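Local coordinates for protein phenolpthiocerol synthesis type-I polyketide synthase ppsA (Mycobacterium bovis, PDB 7AKC) that probably helps build the lipid core of phthiocerols and phenolphthiocerols, its acyltransferase domain, the part described here, selecting and loading the extender unit, at residues G86-G89 with M90-A93; L153-D156 with A157-E161; Q189-E192 with L193-R196; L297-A300 with I301-T304. One frame throughout, in Å; residues are numbered along the deposited sequence.

All four contacts are local, each within one continuous run of chain, so they follow one another in series and none nests in or crosses another. Interaction 1 lies first, on helix 79-100, packed against helices 115-121 and 127-141. Interaction 2 caps helix 157-164 just after strand 148-153, and interaction 3 is a turn of helix 187-199; both belong to the smaller lobe with the antiparallel sheet, their centres about 14 Å apart. Interaction 4 returns to the larger lobe, at the start of helix 298-308, which connects parallel strands 287-290 and 315-317 along the chain. Its nearest atoms come within about 7 Å of interaction 2 and 8 Å of interaction 1.

Interaction 1 (G86-G89 with M90-A93); sequences GLIG and MQLA
Ile88 and Leu92, one helical turn apart on helix 79-100, lie side by side and point the same way, with Ile88 CG1 4.1 Å from Leu92 CG. The packed side of the helix runs through these two and Gln91. Leu92 CG also rests on the backbone, 3.3 Å from Ile88 O, which accepts from Leu92 N. Gln91 crosses Ile88 at about a right angle: its CG is beside the backbone N (chi1 -75°) and the extended chain runs back over the preceding turn, bringing OE1 to 3.4 Å from Ile88 CA. Gln91 NE2 is held by Ser28 O, while Val116, Ala117 and Val120 of helix 115-121 press on this side and Leu131 and Thr134 of helix 127-141 touch Ile88. The other side is looser. Gly86 and Gly89 present only backbone there, Ala93 is exposed, and Met90 bends at chi2 and carries its sulfur away from the preceding turn, touching it mainly through CB, 3.3 Å from Gly86 O. Four i to i+4 backbone bonds run beneath both sides. The chemistry is therefore divided: side-chain packing and an amide bonded to Ser28 inside, regular backbone bonding with little side-chain contact outside.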
ATOM      1  N   GLY A  86      10.217   8.630  -8.541  1.00 52.00           N
ATOM      2  CA  GLY A  86       9.537   8.595  -9.831  1.00 52.13           C
ATOM      3  C   GLY A  86       8.108   8.083  -9.663  1.00 52.29           C
ATOM      4  O   GLY A  86       7.188   8.582 -10.322  1.00 53.81           O
ATOM      5  N   LEU A  87       7.899   7.104  -8.756  1.00 50.87           N
ATOM      6  CA  LEU A  87       6.548   6.605  -8.495  1.00 50.89           C
ATOM      7  C   LEU A  87       5.612   7.706  -7.963  1.00 51.41           C
ATOM      8  O   LEU A  87       4.592   7.985  -8.616  1.00 52.04           O
ATOM      9  CB  LEU A  87       6.578   5.378  -7.577  1.00 51.82           C
ATOM     10  CG  LEU A  87       7.007   4.087  -8.271  1.00 53.94           C
ATOM     11  CD1 LEU A  87       7.246   2.961  -7.276  1.00 54.61           C
ATOM     12  CD2 LEU A  87       5.984   3.668  -9.293  1.00 55.13           C
ATOM     13  N   ILE A  88       5.973   8.393  -6.854  1.00 51.23           N
ATOM     14  CA  ILE A  88       5.109   9.464  -6.321  1.00 52.61           C
ATOM     15  C   ILE A  88       5.015  10.668  -7.284  1.00 55.35           C
ATOM     16  O   ILE A  88       3.964  11.301  -7.368  1.00 55.59           O
ATOM     17  CB  ILE A  88       5.470   9.898  -4.880  1.00 51.14           C
ATOM     18  CG1 ILE A  88       4.404  10.852  -4.290  1.00 50.79           C
ATOM     19  CG2 ILE A  88       6.881  10.492  -4.822  1.00 50.92           C
ATOM     20  CD1 ILE A  88       4.605  11.252  -2.869  1.00 50.86           C
ATOM     21  N   GLY A  89       6.058  10.923  -8.075  1.00 57.71           N
ATOM     22  CA  GLY A  89       6.018  12.002  -9.062  1.00 60.65           C
ATOM     23  C   GLY A  89       4.945  11.727 -10.098  1.00 62.57           C
ATOM     24  O   GLY A  89       4.069  12.552 -10.337  1.00 63.77           O
ATOM     25  N   MET A  90       4.944  10.491 -10.598  1.00 63.27           N
ATOM     26  CA  MET A  90       3.989   9.987 -11.577  1.00 64.36           C
ATOM     27  C   MET A  90       2.579   9.940 -10.986  1.00 63.93           C
ATOM     28  O   MET A  90       1.636  10.299 -11.676  1.00 65.49           O
ATOM     29  CB  MET A  90       4.431   8.593 -12.045  1.00 66.50           C
ATOM     30  CG  MET A  90       3.615   8.045 -13.167  1.00 71.46           C
ATOM     31  SD  MET A  90       4.204   8.584 -14.794  1.00 83.68           S
ATOM     32  CE  MET A  90       3.031   7.746 -15.789  1.00 81.82           C
ATOM     33  N   GLN A  91       2.436   9.564  -9.707  1.00 62.09           N
ATOM     34  CA  GLN A  91       1.131   9.524  -9.034  1.00 61.48           C
ATOM     35  C   GLN A  91       0.520  10.941  -8.918  1.00 63.43           C
ATOM     36  O   GLN A  91      -0.628  11.146  -9.296  1.00 62.93           O
ATOM     37  CB  GLN A  91       1.242   8.844  -7.659  1.00 60.06           C
ATOM     38  CG  GLN A  91       1.383   7.317  -7.739  1.00 56.65           C
ATOM     39  CD  GLN A  91       1.799   6.725  -6.410  1.00 53.91           C
ATOM     40  OE1 GLN A  91       2.488   7.360  -5.620  1.00 52.90           O
ATOM     41  NE2 GLN A  91       1.380   5.497  -6.108  1.00 52.57           N
ATOM     42  N   LEU A  92       1.319  11.917  -8.463  1.00 64.88           N
ATOM     43  CA  LEU A  92       0.867  13.295  -8.314  1.00 67.27           C
ATOM     44  C   LEU A  92       0.535  13.943  -9.660  1.00 70.25           C
ATOM     45  O   LEU A  92      -0.440  14.696  -9.738  1.00 70.62           O
ATOM     46  CB  LEU A  92       1.909  14.141  -7.560  1.00 67.09           C
ATOM     47  CG  LEU A  92       2.199  13.736  -6.109  1.00 68.39           C
ATOM     48  CD1 LEU A  92       3.171  14.708  -5.475  1.00 69.02           C
ATOM     49  CD2 LEU A  92       0.906  13.645  -5.268  1.00 68.08           C
ATOM     50  N   ALA A  93       1.304  13.628 -10.716  1.00 72.00           N
ATOM     51  CA  ALA A  93       1.028  14.210 -12.031  1.00 74.35           C
ATOM     52  C   ALA A  93      -0.161  13.542 -12.732  1.00 76.26           C
ATOM     53  O   ALA A  93      -0.932  14.239 -13.416  1.00 77.58           O
ATOM     54  CB  ALA A  93       2.273  14.210 -12.918  1.00 75.25           C
TER

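Interaction 2 (L153-D156 with A157-E161); sequences LELD and APTTE
Asp156 is the N-cap of helix 157-164, and its side chain reaches forward over the first turn to Thr159. CB meets little beyond the next peptide. CG sits between the backbone N and the carbonyl carbon (chi1 65°), which turns the carboxylate toward the helix start and leaves CG 3.5 Å from Thr159 OG1. OD1 takes two bonds: Thr159 N meets it nearly end-on at 2.9 Å, and Thr159 OG1 donates at 2.7 Å from above the carboxylate plane. Pro158 CD also comes within 3.3 Å of Asp156 OD1, whereas OD2 stays farther off, 3.9 Å from Thr159 OG1. Two donors on OD1, with Thr159 OG1 in turn accepting from a water that takes the Asp156 N-H, fix the carboxylate's rotation. Its negative charge is probably stabilised by the N-H groups and dipole of the helix's first turn. Asp156 O is doubly used as well: Thr160 N bonds to it at 3.0 Å, and Thr160 OG1 reaches it at 2.9 Å from above the carbonyl plane. Beneath this cap Leu155 CD2 touches Thr159 CG2 at 4.0 Å. The turn links strand 148-153 to helix 157-164, with Thr160 and Leu153 against Ile183 of strand 180-184, Ala157 against Leu172 and Tyr175 of strand 171-177, and Leu155 against Leu163 farther along the helix.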
ATOM      1  N   LEU A 153       0.166 -15.141  -1.599  1.00 23.69           N
ATOM      2  CA  LEU A 153      -0.338 -16.482  -1.341  1.00 22.35           C
ATOM      3  C   LEU A 153      -1.837 -16.549  -1.611  1.00 23.95           C
ATOM      4  O   LEU A 153      -2.587 -15.628  -1.215  1.00 24.48           O
ATOM      5  CB  LEU A 153      -0.107 -16.833   0.146  1.00 23.48           C
ATOM      6  CG  LEU A 153       1.304 -16.579   0.694  1.00 24.73           C
ATOM      7  CD1 LEU A 153       1.398 -17.014   2.128  1.00 25.99           C
ATOM      8  CD2 LEU A 153       2.377 -17.260  -0.161  1.00 25.49           C
ATOM      9  N   GLU A 154      -2.304 -17.644  -2.225  1.00 24.79           N
ATOM     10  CA  GLU A 154      -3.729 -17.829  -2.445  1.00 27.01           C
ATOM     11  C   GLU A 154      -4.277 -18.569  -1.203  1.00 26.88           C
ATOM     12  O   GLU A 154      -4.731 -19.733  -1.254  1.00 27.74           O
ATOM     13  CB  GLU A 154      -4.022 -18.546  -3.788  1.00 32.65           C
ATOM     14  CG  GLU A 154      -3.374 -17.889  -5.004  1.00 40.87           C
ATOM     15  CD  GLU A 154      -3.675 -16.430  -5.306  1.00 51.04           C
ATOM     16  OE1 GLU A 154      -4.816 -15.988  -5.030  1.00 54.26           O
ATOM     17  OE2 GLU A 154      -2.773 -15.732  -5.833  1.00 51.76           O
ATOM     18  N   LEU A 155      -4.189 -17.877  -0.074  1.00 25.98           N
ATOM     19  CA  LEU A 155      -4.678 -18.312   1.237  1.00 24.75           C
ATOM     20  C   LEU A 155      -5.355 -17.134   1.896  1.00 24.13           C
ATOM     21  O   LEU A 155      -4.917 -15.976   1.727  1.00 23.88           O
ATOM     22  CB  LEU A 155      -3.482 -18.699   2.156  1.00 25.37           C
ATOM     23  CG  LEU A 155      -2.556 -19.804   1.679  1.00 27.09           C
ATOM     24  CD1 LEU A 155      -1.396 -19.958   2.648  1.00 28.30           C
ATOM     25  CD2 LEU A 155      -3.298 -21.153   1.443  1.00 28.49           C
ATOM     26  N   ASP A 156      -6.378 -17.448   2.732  1.00 21.73           N
ATOM     27  CA  ASP A 156      -7.000 -16.400   3.494  1.00 21.58           C
ATOM     28  C   ASP A 156      -6.060 -15.947   4.655  1.00 21.83           C
ATOM     29  O   ASP A 156      -5.006 -16.563   4.864  1.00 22.08           O
ATOM     30  CB  ASP A 156      -8.393 -16.818   3.928  1.00 23.94           C
ATOM     31  CG  ASP A 156      -8.508 -17.987   4.898  1.00 27.36           C
ATOM     32  OD1 ASP A 156      -7.534 -18.259   5.623  1.00 24.56           O
ATOM     33  OD2 ASP A 156      -9.605 -18.570   4.984  1.00 30.43           O
ATOM     34  N   ALA A 157      -6.395 -14.824   5.342  1.00 22.36           N
ATOM     35  CA  ALA A 157      -5.480 -14.315   6.369  1.00 22.48           C
ATOM     36  C   ALA A 157      -5.297 -15.273   7.565  1.00 23.34           C
ATOM     37  O   ALA A 157      -4.161 -15.519   7.938  1.00 23.11           O
ATOM     38  CB  ALA A 157      -5.876 -12.898   6.814  1.00 23.49           C
ATOM     39  N   PRO A 158      -6.335 -15.984   8.054  1.00 23.03           N
ATOM     40  CA  PRO A 158      -6.106 -16.861   9.222  1.00 24.05           C
ATOM     41  C   PRO A 158      -5.219 -18.059   8.840  1.00 23.59           C
ATOM     42  O   PRO A 158      -4.309 -18.424   9.589  1.00 24.36           O
ATOM     43  CB  PRO A 158      -7.513 -17.304   9.620  1.00 25.40           C
ATOM     44  CG  PRO A 158      -8.405 -16.161   9.154  1.00 26.84           C
ATOM     45  CD  PRO A 158      -7.774 -15.772   7.811  1.00 23.53           C
ATOM     46  N   THR A 159      -5.393 -18.592   7.618  1.00 22.61           N
ATOM     47  CA  THR A 159      -4.552 -19.720   7.175  1.00 21.46           C
ATOM     48  C   THR A 159      -3.092 -19.230   6.980  1.00 21.87           C
ATOM     49  O   THR A 159      -2.118 -19.911   7.331  1.00 22.41           O
ATOM     50  CB  THR A 159      -5.066 -20.258   5.842  1.00 22.84           C
ATOM     51  OG1 THR A 159      -6.441 -20.662   5.965  1.00 25.73           O
ATOM     52  CG2 THR A 159      -4.236 -21.435   5.370  1.00 22.47           C
ATOM     53  N   THR A 160      -2.938 -18.006   6.459  1.00 20.26           N
ATOM     54  CA  THR A 160      -1.609 -17.417   6.313  1.00 20.31           C
ATOM     55  C   THR A 160      -0.948 -17.257   7.689  1.00 21.30           C
ATOM     56  O   THR A 160       0.195 -17.667   7.873  1.00 21.61           O
ATOM     57  CB  THR A 160      -1.687 -16.068   5.626  1.00 20.49           C
ATOM     58  OG1 THR A 160      -2.186 -16.276   4.302  1.00 20.55           O
ATOM     59  CG2 THR A 160      -0.288 -15.415   5.535  1.00 21.46           C
ATOM     60  N   GLU A 161      -1.682 -16.677   8.677  1.00 21.19           N
ATOM     61  CA  GLU A 161      -1.088 -16.475  10.009  1.00 22.44           C
ATOM     62  C   GLU A 161      -0.637 -17.822  10.591  1.00 22.83           C
ATOM     63  O   GLU A 161       0.435 -17.903  11.167  1.00 23.74           O
ATOM     64  CB  GLU A 161      -2.040 -15.783  10.977  1.00 22.56           C
ATOM     65  CG  GLU A 161      -2.387 -14.368  10.557  1.00 22.01           C
ATOM     66  CD  GLU A 161      -1.339 -13.323  10.919  1.00 24.95           C
ATOM     67  OE1 GLU A 161      -0.146 -13.664  11.069  1.00 25.35           O
ATOM     68  OE2 GLU A 161      -1.721 -12.141  11.021  1.00 28.76           O
TER
HETATM   69  O   HOH W   1      -6.981 -20.250   3.007  1.00 23.96           O

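Interaction 3 (Q189-E192 with L193-R196)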
ATOM      1  N   GLN A 189      13.604 -17.089   3.524  1.00 21.64           N
ATOM      2  CA  GLN A 189      12.463 -17.633   4.269  1.00 22.61           C
ATOM      3  C   GLN A 189      11.186 -17.573   3.427  1.00 21.12           C
ATOM      4  O   GLN A 189      10.386 -18.496   3.460  1.00 23.13           O
ATOM      5  CB  GLN A 189      12.334 -16.951   5.618  1.00 22.05           C
ATOM      6  CG  GLN A 189      13.604 -17.134   6.458  1.00 22.30           C
ATOM      7  CD  GLN A 189      13.493 -16.485   7.811  1.00 25.05           C
ATOM      8  OE1 GLN A 189      12.388 -16.215   8.306  1.00 25.29           O
ATOM      9  NE2 GLN A 189      14.630 -16.246   8.452  1.00 26.93           N
ATOM     10  N   ILE A 190      11.015 -16.493   2.659  1.00 21.10           N
ATOM     11  CA  ILE A 190       9.899 -16.345   1.718  1.00 21.59           C
ATOM     12  C   ILE A 190       9.935 -17.475   0.680  1.00 22.68           C
ATOM     13  O   ILE A 190       8.920 -18.129   0.454  1.00 24.10           O
ATOM     14  CB  ILE A 190       9.935 -14.958   1.058  1.00 22.53           C
ATOM     15  CG1 ILE A 190       9.627 -13.838   2.109  1.00 22.66           C
ATOM     16  CG2 ILE A 190       8.982 -14.900  -0.165  1.00 24.06           C
ATOM     17  CD1 ILE A 190       8.276 -13.944   2.896  1.00 23.81           C
ATOM     18  N   ASP A 191      11.144 -17.826   0.181  1.00 23.03           N
ATOM     19  CA  ASP A 191      11.289 -18.901  -0.762  1.00 23.77           C
ATOM     20  C   ASP A 191      10.865 -20.233  -0.122  1.00 24.38           C
ATOM     21  O   ASP A 191      10.172 -21.020  -0.767  1.00 26.76           O
ATOM     22  CB  ASP A 191      12.726 -18.949  -1.277  1.00 27.22           C
ATOM     23  CG  ASP A 191      12.993 -17.885  -2.339  1.00 35.01           C
ATOM     24  OD1 ASP A 191      12.001 -17.259  -2.835  1.00 35.40           O
ATOM     25  OD2 ASP A 191      14.180 -17.629  -2.641  1.00 40.34           O
ATOM     26  N   GLU A 192      11.269 -20.470   1.141  1.00 23.16           N
ATOM     27  CA  GLU A 192      10.923 -21.743   1.800  1.00 24.31           C
ATOM     28  C   GLU A 192       9.402 -21.837   1.961  1.00 23.90           C
ATOM     29  O   GLU A 192       8.810 -22.910   1.796  1.00 25.15           O
ATOM     30  CB  GLU A 192      11.623 -21.915   3.161  1.00 27.66           C
ATOM     31  CG  GLU A 192      11.180 -23.222   3.815  1.00 37.07           C
ATOM     32  CD  GLU A 192      11.788 -23.698   5.116  1.00 40.40           C
ATOM     33  OE1 GLU A 192      12.701 -23.022   5.635  1.00 34.73           O
ATOM     34  OE2 GLU A 192      11.370 -24.784   5.591  1.00 43.34           O
ATOM     35  N   LEU A 193       8.772 -20.698   2.286  1.00 22.22           N
ATOM     36  CA  LEU A 193       7.314 -20.682   2.503  1.00 21.97           C
ATOM     37  C   LEU A 193       6.549 -20.889   1.188  1.00 23.97           C
ATOM     38  O   LEU A 193       5.514 -21.551   1.182  1.00 26.40           O
ATOM     39  CB  LEU A 193       6.888 -19.393   3.210  1.00 21.19           C
ATOM     40  CG  LEU A 193       7.301 -19.435   4.662  1.00 21.76           C
ATOM     41  CD1 LEU A 193       7.325 -18.019   5.251  1.00 22.23           C
ATOM     42  CD2 LEU A 193       6.336 -20.360   5.411  1.00 21.67           C
ATOM     43  N   ILE A 194       7.063 -20.345   0.073  1.00 24.24           N
ATOM     44  CA  ILE A 194       6.454 -20.563  -1.256  1.00 25.03           C
ATOM     45  C   ILE A 194       6.442 -22.062  -1.587  1.00 26.55           C
ATOM     46  O   ILE A 194       5.442 -22.593  -2.062  1.00 28.12           O
ATOM     47  CB  ILE A 194       7.241 -19.724  -2.301  1.00 24.56           C
ATOM     48  CG1 ILE A 194       6.903 -18.222  -2.112  1.00 25.87           C
ATOM     49  CG2 ILE A 194       6.998 -20.174  -3.714  1.00 26.22           C
ATOM     50  CD1 ILE A 194       7.751 -17.348  -2.953  1.00 26.54           C
ATOM     51  N   THR A 195       7.563 -22.750  -1.285  1.00 26.89           N
ATOM     52  CA  THR A 195       7.694 -24.184  -1.483  1.00 27.43           C
ATOM     53  C   THR A 195       6.686 -24.941  -0.604  1.00 29.17           C
ATOM     54  O   THR A 195       6.036 -25.876  -1.087  1.00 30.11           O
ATOM     55  CB  THR A 195       9.120 -24.641  -1.147  1.00 28.95           C
ATOM     56  OG1 THR A 195      10.023 -23.994  -2.051  1.00 29.19           O
ATOM     57  CG2 THR A 195       9.292 -26.208  -1.296  1.00 30.12           C
ATOM     58  N   ARG A 196       6.554 -24.541   0.689  1.00 27.79           N
ATOM     59  CA  ARG A 196       5.617 -25.233   1.574  1.00 28.45           C
ATOM     60  C   ARG A 196       4.174 -25.050   1.084  1.00 29.22           C
ATOM     61  O   ARG A 196       3.385 -25.995   1.094  1.00 29.77           O
ATOM     62  CB  ARG A 196       5.753 -24.685   3.016  1.00 29.55           C
ATOM     63  CG  ARG A 196       7.081 -25.075   3.697  1.00 33.65           C
ATOM     64  CD  ARG A 196       7.081 -24.657   5.164  1.00 36.52           C
ATOM     65  NE  ARG A 196       8.269 -25.126   5.875  1.00 38.70           N
ATOM     66  CZ  ARG A 196       8.366 -25.211   7.202  1.00 42.87           C
ATOM     67  NH1 ARG A 196       7.336 -24.879   7.974  1.00 42.04           N
ATOM     68  NH2 ARG A 196       9.476 -25.680   7.765  1.00 43.45           N
TER
HETATM   69  O   HOH W   2      10.305 -26.546   3.953  1.00 62.74           O
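Glu192 and Arg196 are joined by a salt bridge one turn apart on helix 187-199. Glu192 starts with CG anti to the backbone N (chi1 178°) and runs out extended, whereas Arg196 leaves beside its own backbone N and stretches from CG to NE; the two chains cross at a slant, bringing Glu192 OE2 to 3.0 Å from Arg196 NH2 and 3.1 Å from Arg196 NE. One oxygen thus serves both nitrogens, lying oblique to the guanidinium, and both bonds are bent (129°) and weak; with the planes 75° apart this is not the flat pairing of two oxygens with two nitrogens. A water donates to Glu192 OE2 at 2.6 Å and also faces Arg196 NE, whose single N-H is divided between OE2 and the water. Ile190 and Ile194 sit obliquely to one another on the buried side, Ile190 CG2 3.9 Å from Ile194 CD1, and both press on Ala151 of strand 148-153. Leu193 faces Ile183 and Val170, and its CG lies 3.4 Å from Gln189 O. Asp191 turns away from the following turn, and its OD1 forms a salt bridge with Arg206. The amphipathic helix thus keeps its apolar side on the antiparallel sheet, while its outer ion pair, weak in geometry and shared with water, probably contributes modestly compared with the packing.

Interaction 4 (L297-A300 with I301-T304); sequences LTQA and IIDT
Gln299 and Asp303, a turn apart at the start of helix 298-308, are tied by a side-chain hydrogen bond from Gln299 NE2 to Asp303 OD1, 3.0 Å long and fairly straight at 165°. With chi1 at -166° Gln299 CG lies beside the carbonyl carbon, and a bend at chi2 swings the amide forward along the helix to Asp303. The donor uses an N-H in the amide plane, yet meets OD1 from above the carboxylate plane, the two flat groups lying 39° apart. Among backbone bonds, Asp303 N to Gln299 O is 2.8 Å, so main chain and side chain join the same two residues twice. Ile301 N bonds to Leu297 O, Ile302 N to Thr298 O and Thr304 N to Ala300 O. A water links the last two residues a second time, donating to Ala300 O at 2.9 Å and accepting from Thr304 OG1 at 2.6 Å. Apolar contact is lighter, Leu297 CB lying 4.4 Å from Ile301 CD1. Side-chain carbons also lie against backbone oxygens, Ile301 CG1 3.3 Å from Leu297 O and Ile302 CG1 3.3 Å from Thr298 O. Outside the turn, Ile301 packs on Phe270 and Ile274 of helix 270-278, and Leu297 N is held by Glu290 OE1. Leu297 also touches Ser28 and His111, the latter within a GxSxG sequence that fits a nucleophile elbow. Ile301 and Ile302 pack on Ser316 of strand 315-317, completing a beta-alpha-beta unit in which helix 298-308 links parallel strands 287-290 and 315-317, as in the larger subdomain of polyketide synthase acyltransferases.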
ATOM      1  N   LEU A 297      -3.676  -3.617  -8.680  1.00 41.73           N
ATOM      2  CA  LEU A 297      -4.601  -3.814  -7.562  1.00 39.35           C
ATOM      3  C   LEU A 297      -6.060  -3.940  -8.002  1.00 38.55           C
ATOM      4  O   LEU A 297      -6.911  -4.135  -7.130  1.00 37.06           O
ATOM      5  CB  LEU A 297      -4.455  -2.646  -6.562  1.00 38.56           C
ATOM      6  CG  LEU A 297      -3.039  -2.419  -5.974  1.00 40.44           C
ATOM      7  CD1 LEU A 297      -2.978  -1.146  -5.140  1.00 41.16           C
ATOM      8  CD2 LEU A 297      -2.589  -3.593  -5.145  1.00 41.87           C
ATOM      9  N   THR A 298      -6.369  -3.817  -9.325  1.00 39.53           N
ATOM     10  CA  THR A 298      -7.777  -3.818  -9.726  1.00 41.47           C
ATOM     11  C   THR A 298      -8.519  -5.100  -9.366  1.00 40.99           C
ATOM     12  O   THR A 298      -9.634  -4.991  -8.846  1.00 40.34           O
ATOM     13  CB  THR A 298      -7.960  -3.424 -11.182  1.00 45.10           C
ATOM     14  OG1 THR A 298      -7.305  -4.361 -12.044  1.00 47.99           O
ATOM     15  CG2 THR A 298      -7.463  -2.028 -11.420  1.00 46.33           C
ATOM     16  N   GLN A 299      -7.918  -6.282  -9.566  1.00 41.56           N
ATOM     17  CA  GLN A 299      -8.623  -7.519  -9.206  1.00 42.16           C
ATOM     18  C   GLN A 299      -8.775  -7.653  -7.689  1.00 39.77           C
ATOM     19  O   GLN A 299      -9.833  -8.090  -7.240  1.00 39.33           O
ATOM     20  CB  GLN A 299      -8.039  -8.779  -9.858  1.00 45.81           C
ATOM     21  CG  GLN A 299      -8.994  -9.981  -9.754  1.00 51.40           C
ATOM     22  CD  GLN A 299     -10.258  -9.849 -10.599  1.00 56.94           C
ATOM     23  OE1 GLN A 299     -10.206  -9.614 -11.822  1.00 61.60           O
ATOM     24  NE2 GLN A 299     -11.418 -10.054  -9.982  1.00 54.83           N
ATOM     25  N   ALA A 300      -7.798  -7.182  -6.892  1.00 37.77           N
ATOM     26  CA  ALA A 300      -7.930  -7.197  -5.424  1.00 36.30           C
ATOM     27  C   ALA A 300      -9.091  -6.337  -4.974  1.00 34.94           C
ATOM     28  O   ALA A 300      -9.794  -6.693  -4.019  1.00 34.70           O
ATOM     29  CB  ALA A 300      -6.656  -6.689  -4.764  1.00 35.34           C
ATOM     30  N   ILE A 301      -9.286  -5.185  -5.642  1.00 34.15           N
ATOM     31  CA  ILE A 301     -10.389  -4.290  -5.313  1.00 34.20           C
ATOM     32  C   ILE A 301     -11.728  -4.980  -5.528  1.00 34.07           C
ATOM     33  O   ILE A 301     -12.557  -5.021  -4.609  1.00 33.90           O
ATOM     34  CB  ILE A 301     -10.213  -2.975  -6.117  1.00 34.35           C
ATOM     35  CG1 ILE A 301      -9.028  -2.187  -5.521  1.00 34.90           C
ATOM     36  CG2 ILE A 301     -11.511  -2.167  -6.202  1.00 35.12           C
ATOM     37  CD1 ILE A 301      -8.503  -0.946  -6.356  1.00 35.49           C
ATOM     38  N   ILE A 302     -11.912  -5.567  -6.730  1.00 34.24           N
ATOM     39  CA  ILE A 302     -13.135  -6.264  -7.106  1.00 35.61           C
ATOM     40  C   ILE A 302     -13.381  -7.471  -6.226  1.00 33.50           C
ATOM     41  O   ILE A 302     -14.511  -7.682  -5.800  1.00 34.13           O
ATOM     42  CB  ILE A 302     -13.102  -6.675  -8.586  1.00 38.97           C
ATOM     43  CG1 ILE A 302     -12.835  -5.474  -9.481  1.00 42.62           C
ATOM     44  CG2 ILE A 302     -14.375  -7.376  -8.980  1.00 39.74           C
ATOM     45  CD1 ILE A 302     -12.372  -5.847 -10.865  1.00 45.36           C
ATOM     46  N   ASP A 303     -12.337  -8.290  -5.959  1.00 32.65           N
ATOM     47  CA  ASP A 303     -12.502  -9.472  -5.126  1.00 31.87           C
ATOM     48  C   ASP A 303     -12.991  -9.078  -3.725  1.00 30.47           C
ATOM     49  O   ASP A 303     -13.951  -9.664  -3.243  1.00 30.71           O
ATOM     50  CB  ASP A 303     -11.179 -10.255  -5.022  1.00 35.41           C
ATOM     51  CG  ASP A 303     -10.751 -10.948  -6.317  1.00 43.38           C
ATOM     52  OD1 ASP A 303     -11.599 -11.097  -7.221  1.00 44.52           O
ATOM     53  OD2 ASP A 303      -9.558 -11.352  -6.416  1.00 47.77           O
ATOM     54  N   THR A 304     -12.417  -8.015  -3.131  1.00 29.22           N
ATOM     55  CA  THR A 304     -12.842  -7.541  -1.806  1.00 28.71           C
ATOM     56  C   THR A 304     -14.316  -7.070  -1.823  1.00 29.80           C
ATOM     57  O   THR A 304     -15.121  -7.440  -0.948  1.00 30.51           O
ATOM     58  CB  THR A 304     -11.923  -6.401  -1.326  1.00 28.62           C
ATOM     59  OG1 THR A 304     -10.672  -6.998  -1.018  1.00 27.86           O
ATOM     60  CG2 THR A 304     -12.495  -5.652  -0.043  1.00 29.32           C
TER
HETATM   61  O   HOH W   3      -8.827  -5.297  -1.684  1.00 45.31           O